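Local structure of stage III sporulation protein AF (Bacillus subtilis, 6DCS) at residues K26-F31 and Q101-W106; V38-T44 and K56-M62; E91-K96 and E121-N125. The protein is a component of the sporulation-essential secretion channel of Bacillus subtilis, its ring-building-motif domain, described here, probably serving in ring assembly. All coordinates share one frame; numbering follows the deposited sequence.

Interaction 1: K26-F31 and Q101-W106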
loop_
_atom_site.group_PDB
_atom_site.type_symbol
_atom_site.label_atom_id
_atom_site.label_comp_id
_atom_site.label_asym_id
_atom_site.label_seq_id
_atom_site.Cartn_x
_atom_site.Cartn_y
_atom_site.Cartn_z
ATOM N N LYS A 26 -7.250 -10.581 1.876
ATOM C CA LYS A 26 -6.086 -11.284 2.402
ATOM C C LYS A 26 -5.154 -10.343 3.152
ATOM O O LYS A 26 -4.564 -10.723 4.168
ATOM C CB LYS A 26 -5.332 -11.971 1.279
ATOM C CG LYS A 26 -4.685 -13.271 1.633
ATOM C CD LYS A 26 -5.693 -14.413 1.724
ATOM C CE LYS A 26 -5.022 -15.804 1.792
ATOM N NZ LYS A 26 -6.046 -16.903 1.664
ATOM N N ALA A 27 -5.007 -9.109 2.692
ATOM C CA ALA A 27 -4.218 -8.190 3.496
ATOM C C ALA A 27 -4.919 -7.907 4.814
ATOM O O ALA A 27 -4.321 -8.059 5.887
ATOM C CB ALA A 27 -3.953 -6.895 2.744
ATOM N N GLU A 28 -6.203 -7.546 4.755
ATOM C CA GLU A 28 -6.929 -7.203 5.971
ATOM C C GLU A 28 -6.793 -8.266 7.050
ATOM O O GLU A 28 -6.892 -7.939 8.233
ATOM C CB GLU A 28 -8.406 -6.960 5.657
ATOM C CG GLU A 28 -8.741 -5.498 5.518
ATOM C CD GLU A 28 -9.935 -5.255 4.611
ATOM O OE1 GLU A 28 -9.992 -4.169 3.970
ATOM O OE2 GLU A 28 -10.823 -6.142 4.555
ATOM N N GLU A 29 -6.545 -9.521 6.676
ATOM C CA GLU A 29 -6.346 -10.560 7.677
ATOM C C GLU A 29 -5.136 -10.267 8.571
ATOM O O GLU A 29 -5.244 -10.336 9.800
ATOM C CB GLU A 29 -6.211 -11.907 6.983
ATOM C CG GLU A 29 -7.556 -12.538 6.661
ATOM C CD GLU A 29 -7.434 -14.037 6.417
ATOM O OE1 GLU A 29 -6.490 -14.437 5.687
ATOM O OE2 GLU A 29 -8.254 -14.813 6.986
ATOM N N ARG A 30 -3.987 -9.899 7.987
ATOM C CA ARG A 30 -2.810 -9.614 8.810
ATOM C C ARG A 30 -2.810 -8.212 9.424
ATOM O O ARG A 30 -2.130 -7.988 10.431
ATOM C CB ARG A 30 -1.532 -9.814 7.999
ATOM C CG ARG A 30 -0.988 -11.270 7.999
ATOM C CD ARG A 30 -2.074 -12.328 7.751
ATOM N NE ARG A 30 -1.532 -13.626 7.319
ATOM C CZ ARG A 30 -2.250 -14.613 6.771
ATOM N NH1 ARG A 30 -3.559 -14.463 6.591
ATOM N NH2 ARG A 30 -1.659 -15.754 6.396
ATOM N N PHE A 31 -3.520 -7.253 8.835
ATOM C CA PHE A 31 -3.664 -5.915 9.422
ATOM C C PHE A 31 -5.144 -5.634 9.673
ATOM O O PHE A 31 -5.716 -4.709 9.090
ATOM C CB PHE A 31 -3.087 -4.802 8.543
ATOM C CG PHE A 31 -1.624 -4.920 8.230
ATOM C CD1 PHE A 31 -0.724 -3.998 8.744
ATOM C CD2 PHE A 31 -1.162 -5.863 7.331
ATOM C CE1 PHE A 31 0.619 -4.069 8.419
ATOM C CE2 PHE A 31 0.175 -5.935 7.008
ATOM C CZ PHE A 31 1.065 -5.042 7.549
ATOM N N GLN A 101 6.011 -7.540 4.587
ATOM C CA GLN A 101 4.868 -8.270 5.111
ATOM C C GLN A 101 3.885 -8.596 4.000
ATOM O O GLN A 101 3.437 -9.742 3.866
ATOM C CB GLN A 101 4.183 -7.460 6.212
ATOM C CG GLN A 101 4.279 -8.038 7.615
ATOM C CD GLN A 101 3.332 -7.348 8.611
ATOM O OE1 GLN A 101 3.666 -6.304 9.196
ATOM N NE2 GLN A 101 2.153 -7.943 8.817
ATOM N N LEU A 102 3.543 -7.605 3.171
ATOM C CA LEU A 102 2.574 -7.867 2.117
ATOM C C LEU A 102 3.182 -8.737 1.020
ATOM O O LEU A 102 2.518 -9.631 0.480
ATOM C CB LEU A 102 2.052 -6.555 1.562
ATOM C CG LEU A 102 1.388 -5.585 2.527
ATOM C CD1 LEU A 102 1.435 -4.157 1.922
ATOM C CD2 LEU A 102 -0.021 -6.011 2.790
ATOM N N ALA A 103 4.454 -8.501 0.698
ATOM C CA ALA A 103 5.180 -9.401 -0.189
ATOM C C ALA A 103 4.990 -10.861 0.225
ATOM O O ALA A 103 4.560 -11.700 -0.574
ATOM C CB ALA A 103 6.661 -9.037 -0.181
ATOM N N ASP A 104 5.325 -11.182 1.473
ATOM C CA ASP A 104 5.124 -12.531 1.977
ATOM C C ASP A 104 3.656 -12.946 1.871
ATOM O O ASP A 104 3.335 -13.994 1.306
ATOM C CB ASP A 104 5.620 -12.610 3.430
ATOM C CG ASP A 104 7.150 -12.580 3.535
ATOM O OD1 ASP A 104 7.827 -12.807 2.496
ATOM O OD2 ASP A 104 7.684 -12.297 4.643
ATOM N N ILE A 105 2.747 -12.138 2.420
ATOM C CA ILE A 105 1.335 -12.524 2.465
ATOM C C ILE A 105 0.825 -12.891 1.076
ATOM O O ILE A 105 0.155 -13.918 0.888
ATOM C CB ILE A 105 0.490 -11.379 3.041
ATOM C CG1 ILE A 105 0.862 -11.101 4.482
ATOM C CG2 ILE A 105 -0.999 -11.718 2.918
ATOM C CD1 ILE A 105 0.276 -9.803 5.001
ATOM N N TRP A 106 1.102 -12.030 0.085
ATOM C CA TRP A 106 0.525 -12.186 -1.227
ATOM C C TRP A 106 1.327 -13.115 -2.122
ATOM O O TRP A 106 0.863 -13.435 -3.229
ATOM C CB TRP A 106 0.436 -10.827 -1.883
ATOM C CG TRP A 106 -0.617 -9.963 -1.358
ATOM C CD1 TRP A 106 -1.791 -10.344 -0.760
ATOM C CD2 TRP A 106 -0.618 -8.539 -1.391
ATOM N NE1 TRP A 106 -2.522 -9.222 -0.424
ATOM C CE2 TRP A 106 -1.821 -8.106 -0.808
ATOM C CE3 TRP A 106 0.296 -7.589 -1.834
ATOM C CZ2 TRP A 106 -2.138 -6.754 -0.670
ATOM C CZ3 TRP A 106 -0.025 -6.252 -1.703
ATOM C CH2 TRP A 106 -1.226 -5.849 -1.122
#

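Interaction 2: V38-T44 and K56-M62. With SO4 (sulfate ion), chain D.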
loop_
_atom_site.group_PDB
_atom_site.type_symbol
_atom_site.label_atom_id
_atom_site.label_comp_id
_atom_site.label_asym_id
_atom_site.label_seq_id
_atom_site.Cartn_x
_atom_site.Cartn_y
_atom_site.Cartn_z
ATOM N N VAL A 38 -5.012 -1.196 6.115
ATOM C CA VAL A 38 -4.940 -1.044 4.672
ATOM C C VAL A 38 -6.149 -0.232 4.234
ATOM O O VAL A 38 -7.287 -0.506 4.648
ATOM C CB VAL A 38 -4.842 -2.423 3.998
ATOM C CG1 VAL A 38 -3.840 -3.284 4.753
ATOM C CG2 VAL A 38 -6.188 -3.135 3.986
ATOM N N GLY A 39 -5.899 0.826 3.461
ATOM C CA GLY A 39 -6.950 1.708 2.984
ATOM C C GLY A 39 -7.164 1.676 1.475
ATOM O O GLY A 39 -7.941 0.873 0.961
ATOM N N ARG A 40 -6.517 2.556 0.736
ATOM C CA ARG A 40 -6.590 2.420 -0.706
ATOM C C ARG A 40 -5.622 1.335 -1.169
ATOM O O ARG A 40 -4.552 1.136 -0.589
ATOM C CB ARG A 40 -6.279 3.757 -1.398
ATOM C CG ARG A 40 -7.419 4.798 -1.374
ATOM C CD ARG A 40 -6.932 6.199 -1.829
ATOM N NE ARG A 40 -5.815 6.674 -1.008
ATOM C CZ ARG A 40 -5.914 7.070 0.266
ATOM N NH1 ARG A 40 -7.098 7.102 0.870
ATOM N NH2 ARG A 40 -4.829 7.466 0.935
ATOM N N ILE A 41 -6.021 0.622 -2.222
ATOM C CA ILE A 41 -5.155 -0.286 -2.963
ATOM C C ILE A 41 -5.408 -0.028 -4.438
ATOM O O ILE A 41 -6.557 -0.100 -4.880
ATOM C CB ILE A 41 -5.450 -1.760 -2.615
ATOM C CG1 ILE A 41 -5.167 -2.040 -1.146
ATOM C CG2 ILE A 41 -4.594 -2.716 -3.429
ATOM C CD1 ILE A 41 -5.450 -3.493 -0.709
ATOM N N LYS A 42 -4.348 0.272 -5.200
ATOM C CA LYS A 42 -4.463 0.628 -6.624
ATOM C C LYS A 42 -3.654 -0.364 -7.473
ATOM O O LYS A 42 -2.414 -0.385 -7.399
ATOM C CB LYS A 42 -3.959 2.057 -6.892
ATOM C CG LYS A 42 -4.724 3.232 -6.235
ATOM C CD LYS A 42 -4.407 4.582 -6.927
ATOM C CE LYS A 42 -3.533 5.542 -6.091
ATOM N NZ LYS A 42 -2.469 6.294 -6.872
ATOM N N LEU A 43 -4.319 -1.147 -8.324
ATOM C CA LEU A 43 -3.576 -1.987 -9.258
ATOM C C LEU A 43 -3.502 -1.361 -10.662
ATOM O O LEU A 43 -4.361 -0.572 -11.078
ATOM C CB LEU A 43 -4.178 -3.396 -9.333
ATOM C CG LEU A 43 -3.905 -4.411 -8.189
ATOM C CD1 LEU A 43 -4.524 -3.981 -6.897
ATOM C CD2 LEU A 43 -4.528 -5.718 -8.543
ATOM N N THR A 44 -2.430 -1.687 -11.374
ATOM C CA THR A 44 -2.326 -1.411 -12.797
ATOM C C THR A 44 -2.018 -2.712 -13.531
ATOM O O THR A 44 -1.407 -3.637 -12.979
ATOM C CB THR A 44 -1.253 -0.339 -13.136
ATOM O OG1 THR A 44 0.051 -0.923 -13.217
ATOM C CG2 THR A 44 -1.231 0.808 -12.120
ATOM N N LYS A 56 0.980 -5.411 -13.101
ATOM C CA LYS A 56 2.230 -4.675 -13.221
ATOM C C LYS A 56 2.615 -3.928 -11.942
ATOM O O LYS A 56 3.806 -3.828 -11.636
ATOM C CB LYS A 56 2.147 -3.695 -14.401
ATOM C CG LYS A 56 2.184 -4.377 -15.778
ATOM C CD LYS A 56 3.078 -3.675 -16.799
ATOM C CE LYS A 56 3.014 -4.437 -18.119
ATOM N NZ LYS A 56 3.528 -3.644 -19.296
ATOM N N THR A 57 1.662 -3.364 -11.194
ATOM C CA THR A 57 2.002 -2.605 -9.995
ATOM C C THR A 57 0.849 -2.648 -9.007
ATOM O O THR A 57 -0.285 -2.988 -9.350
ATOM C CB THR A 57 2.334 -1.109 -10.234
ATOM O OG1 THR A 57 1.133 -0.388 -10.547
ATOM C CG2 THR A 57 3.372 -0.897 -11.300
ATOM N N ILE A 58 1.182 -2.294 -7.758
ATOM C CA ILE A 58 0.297 -2.334 -6.605
ATOM C C ILE A 58 0.684 -1.227 -5.640
ATOM O O ILE A 58 1.749 -1.287 -5.008
ATOM C CB ILE A 58 0.360 -3.687 -5.875
ATOM C CG1 ILE A 58 0.271 -4.841 -6.861
ATOM C CG2 ILE A 58 -0.723 -3.752 -4.823
ATOM C CD1 ILE A 58 0.478 -6.179 -6.276
ATOM N N SER A 59 -0.175 -0.220 -5.511
ATOM C CA SER A 59 0.022 0.830 -4.527
ATOM C C SER A 59 -0.847 0.589 -3.294
ATOM O O SER A 59 -2.036 0.268 -3.413
ATOM C CB SER A 59 -0.288 2.180 -5.141
ATOM O OG SER A 59 0.870 2.639 -5.800
ATOM N N VAL A 60 -0.252 0.759 -2.113
ATOM C CA VAL A 60 -0.953 0.550 -0.849
ATOM C C VAL A 60 -0.828 1.771 0.055
ATOM O O VAL A 60 0.278 2.253 0.314
ATOM C CB VAL A 60 -0.442 -0.687 -0.103
ATOM C CG1 VAL A 60 -1.394 -0.999 1.028
ATOM C CG2 VAL A 60 -0.308 -1.865 -1.059
ATOM N N TYR A 61 -1.960 2.237 0.563
ATOM C CA TYR A 61 -2.023 3.412 1.417
ATOM C C TYR A 61 -2.434 2.933 2.799
ATOM O O TYR A 61 -3.525 2.377 2.961
ATOM C CB TYR A 61 -3.004 4.445 0.835
ATOM C CG TYR A 61 -2.547 5.023 -0.516
ATOM C CD1 TYR A 61 -2.723 4.314 -1.701
ATOM C CD2 TYR A 61 -1.920 6.260 -0.594
ATOM C CE1 TYR A 61 -2.285 4.823 -2.927
ATOM C CE2 TYR A 61 -1.486 6.766 -1.798
ATOM C CZ TYR A 61 -1.666 6.054 -2.974
ATOM O OH TYR A 61 -1.214 6.597 -4.185
ATOM N N MET A 62 -1.538 3.106 3.777
ATOM C CA MET A 62 -1.685 2.521 5.105
ATOM C C MET A 62 -2.230 3.563 6.063
ATOM O O MET A 62 -1.780 4.710 6.052
ATOM C CB MET A 62 -0.349 1.993 5.616
ATOM C CG MET A 62 0.060 0.654 5.000
ATOM S SD MET A 62 -1.273 -0.529 4.730
ATOM C CE MET A 62 -1.514 -1.157 6.400
HETATM S S SO4 D . 1.592 -5.493 -21.806
HETATM O O1 SO4 D . 1.591 -5.478 -23.279
HETATM O O2 SO4 D . 0.961 -4.253 -21.328
HETATM O O3 SO4 D . 2.968 -5.569 -21.279
HETATM O O4 SO4 D . 0.836 -6.667 -21.329
#

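Interaction 3: E91-K96 and E121-N125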
loop_
_atom_site.group_PDB
_atom_site.type_symbol
_atom_site.label_atom_id
_atom_site.label_comp_id
_atom_site.label_asym_id
_atom_site.label_seq_id
_atom_site.Cartn_x
_atom_site.Cartn_y
_atom_site.Cartn_z
ATOM N N GLU A 91 11.013 5.583 10.352
ATOM C CA GLU A 91 9.880 5.640 9.426
ATOM C C GLU A 91 10.189 4.991 8.077
ATOM O O GLU A 91 9.317 4.340 7.489
ATOM C CB GLU A 91 9.451 7.081 9.201
ATOM C CG GLU A 91 8.506 7.593 10.261
ATOM C CD GLU A 91 8.583 9.100 10.422
ATOM O OE1 GLU A 91 8.254 9.591 11.525
ATOM O OE2 GLU A 91 8.978 9.790 9.453
ATOM N N GLN A 92 11.407 5.169 7.556
ATOM C CA GLN A 92 11.778 4.423 6.359
ATOM C C GLN A 92 11.627 2.945 6.621
ATOM O O GLN A 92 11.063 2.208 5.806
ATOM C CB GLN A 92 13.220 4.730 5.953
ATOM C CG GLN A 92 13.493 4.578 4.464
ATOM C CD GLN A 92 12.671 5.556 3.636
ATOM O OE1 GLN A 92 12.111 6.523 4.167
ATOM N NE2 GLN A 92 12.564 5.289 2.340
ATOM N N LYS A 93 12.050 2.530 7.817
ATOM C CA LYS A 93 12.180 1.127 8.176
ATOM C C LYS A 93 10.806 0.519 8.472
ATOM O O LYS A 93 10.541 -0.632 8.132
ATOM C CB LYS A 93 13.157 1.031 9.365
ATOM C CG LYS A 93 12.938 -0.095 10.305
ATOM C CD LYS A 93 13.572 -1.389 9.771
ATOM C CE LYS A 93 13.352 -2.393 10.836
ATOM N NZ LYS A 93 11.938 -2.446 11.233
ATOM N N GLU A 94 9.902 1.298 9.063
ATOM C CA GLU A 94 8.505 0.882 9.141
ATOM C C GLU A 94 7.943 0.633 7.751
ATOM O O GLU A 94 7.467 -0.466 7.452
ATOM C CB GLU A 94 7.674 1.931 9.901
ATOM C CG GLU A 94 6.191 1.640 9.879
ATOM C CD GLU A 94 5.762 0.587 10.907
ATOM O OE1 GLU A 94 5.222 0.963 11.983
ATOM O OE2 GLU A 94 5.982 -0.620 10.641
ATOM N N ALA A 95 8.038 1.624 6.863
ATOM C CA ALA A 95 7.495 1.485 5.514
ATOM C C ALA A 95 7.966 0.190 4.858
ATOM O O ALA A 95 7.152 -0.602 4.359
ATOM C CB ALA A 95 7.889 2.694 4.657
ATOM N N LYS A 96 9.277 -0.057 4.888
ATOM C CA LYS A 96 9.814 -1.248 4.256
ATOM C C LYS A 96 9.287 -2.524 4.924
ATOM O O LYS A 96 9.278 -3.591 4.305
ATOM C CB LYS A 96 11.340 -1.192 4.298
ATOM C CG LYS A 96 12.028 -2.027 3.248
ATOM C CD LYS A 96 13.431 -1.471 2.971
ATOM C CE LYS A 96 13.523 -0.674 1.642
ATOM N NZ LYS A 96 14.529 0.419 1.815
ATOM N N GLU A 121 5.021 10.240 6.942
ATOM C CA GLU A 121 5.769 10.857 5.827
ATOM C C GLU A 121 6.836 9.855 5.367
ATOM O O GLU A 121 7.992 9.879 5.810
ATOM C CB GLU A 121 6.364 12.222 6.210
ATOM C CG GLU A 121 5.326 13.343 6.434
ATOM C CD GLU A 121 5.920 14.756 6.479
ATOM O OE1 GLU A 121 5.140 15.735 6.565
ATOM O OE2 GLU A 121 7.157 14.899 6.411
ATOM N N SER A 122 6.425 8.963 4.461
ATOM C CA SER A 122 7.301 7.948 3.884
ATOM C C SER A 122 6.615 7.287 2.692
ATOM O O SER A 122 5.424 7.495 2.432
ATOM C CB SER A 122 7.706 6.897 4.918
ATOM O OG SER A 122 9.114 6.881 5.015
ATOM N N VAL A 123 7.401 6.491 1.958
ATOM C CA VAL A 123 6.915 5.708 0.828
ATOM C C VAL A 123 7.795 4.477 0.709
ATOM O O VAL A 123 8.886 4.413 1.275
ATOM C CB VAL A 123 6.913 6.482 -0.524
ATOM C CG1 VAL A 123 5.808 7.542 -0.576
ATOM C CG2 VAL A 123 8.296 7.091 -0.824
ATOM N N GLY A 124 7.306 3.486 -0.037
ATOM C CA GLY A 124 8.087 2.328 -0.414
ATOM C C GLY A 124 8.735 2.508 -1.773
ATOM O O GLY A 124 8.770 3.606 -2.337
ATOM N N ASN A 125 9.259 1.402 -2.314
ATOM C CA ASN A 125 10.114 1.465 -3.507
ATOM C C ASN A 125 9.304 1.911 -4.729
ATOM O O ASN A 125 8.373 1.212 -5.154
ATOM C CB ASN A 125 10.796 0.118 -3.771
ATOM C CG ASN A 125 12.236 0.067 -3.254
ATOM O OD1 ASN A 125 12.492 0.338 -2.087
ATOM N ND2 ASN A 125 13.183 -0.266 -4.135
#

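Interaction 1: K26-F31 and Q101-W106
The amide of Q101 lies nearly parallel to the F31 ring, the two planes only 14° apart. The end of the amide, OE1 and NE2 alike, is about 3.3 Å from F31 CZ. Because the glutamine chain is extended beyond CG, its amide reaches across the gap between the helices to the far end of the ring. Next to this pair, the I105 and R30 chains run alongside each other, oppositely directed, and I105 CD1 lies 3.5 Å from R30 CB. The same methyl sits at the edge of the F31 ring, with CD1 4.4 Å from F31 CE2. I105 holds CG1 beside its backbone N (chi1 -64°), which sends CD1 toward R30 while CG2 faces the carbonyl of K26. One turn earlier on the first helix, the A27 methyl packs against L102 CD2 (4.0 Å from CB) and W106 CZ2 (3.9 Å), its small size letting the helices approach. L102 CB covers part of one indole face, and W106 NE1 donates to the backbone O of L23, which fixes how the indole is turned. R30 CB and CG touch I105 CD1; its NH1 forms a salt bridge with E29 OE1 (3.1 Å) within its own segment. The short axes run at 124° to each other. Here the two helices of the domain pack together on its sheet, F31 on M62 and W106 on I58 and V60. No hydrogen bond joins the segments, so apolar packing and the amide–ring contact hold them together, with the charged ends of K26 and R30 at the exposed margin.

Interaction 2: V38-T44 and K56-M62
Strands V38-T44 and K56-M62 run antiparallel, 170° between their directions, and pair through backbone bonds such as G39 N to Y61 O (2.9 Å), with two beta bulges: one where the register shifts between V38 and I41, and a classic bulge where K56 and T57 face T44. V38, I41, L43, I58, V60 and M62 share one face of the sheet, where branched and flexible apolar chains suit the helices packed on it. V38 and M62 lie side by side there, V38 CG1 3.6 Å from M62 CE, and farther along L43 CD1 is 4.3 Å from I58 CG2. The other face carries K42, T44, T57 and S59. The T44 and T57 hydroxyls are hydrogen-bonded, OG1 to OG1 2.9 Å, each placed between backbone N and carbonyl carbon by its first torsion. Y61 is gripped from two directions. R40 lays its NE over one face of the ring in an off-centre cation-pi contact, CZ 4.6 Å from the ring centroid and the two planes 54° apart. K42, bent at its last two torsions, donates a hydrogen bond from NZ to Y61 OH (3.0 Å). The ring also stacks with H116 of the adjoining strand. K56 NZ donates a hydrogen bond to O3 of a sulfate (2.8 Å), probably from the crystallisation liquor and also hydrogen-bonded by the backbone N of E47. The hairpin thus has an apolar face on which the helices pack, though I41 and L43 remain partly exposed, and a polar face where nearby cations would probably polarise the Y61 ring and the lysine bond favour a more acidic hydroxyl.

Interaction 3: E91-K96 and E121-N125
With CG beside its backbone N (chi1 -84°) and an extended chain beyond, E91 directs its carboxylate along the C-terminal tail, where OE2 comes to 3.8 Å from E121 O. K96 starts differently: CG is anti to the backbone N (chi1 -157°), and a bend at chi3 brings CE to 4.0 Å from N125 OD1. These two chains mark the ends of the contact, and between them Q92 leaves the helix pointing away from the tail but folds back at chi2 (63°), bringing its amide next to S122 and V123. At the centre A95 and S122 face each other. The A95 methyl is 4.2 Å from S122 CB and 3.9 Å from V123 O, so a side chain this small lets the extended backbone lie close to the helix. S122, also small, puts its OG 3.6 Å from E91 O, a carbonyl already engaged by A95 N within the helix. The tail runs in the same direction as the helix, Q92 matching S122 and A95 matching G124, with the CA atoms of the latter pair 6.0 Å apart. V123 points away from the helix. The carboxylates of E91 and E121 are like charges, their OE2 atoms 6.2 Å apart, which would if anything weaken the association slightly. This is a surface contact of modest extent, centred on the packing of A95 against S122 and V123 O. The tail follows strand 113-116 and lies along the middle of helix 81-106; S122 also touches M117, N125 O accepts a weak hydrogen bond from T114 OG1 of that strand, and on the helix E94 packs against Y36.

Overall arrangement
The order of helices 11-30 and 81-106 and strands 37-45, 55-63 and 113-116 gives the alpha-beta-beta-alpha-beta topology of the ring-building motif. Interaction 1 joins its two helices, and interaction 2 the first two strands. Their centres are 12 Å apart and they share a core: F31 CD1 packs 3.8 Å from M62 CE, and W106 CH2 lies 4.1 Å from V60 CG2. Interaction 3 uses an earlier part of helix 81-106, its centre about 17 Å from that of interaction 1 and 15 Å from that of interaction 2, touching neither. It adds the C-terminal tail to the outside of the domain, along helix 81-106.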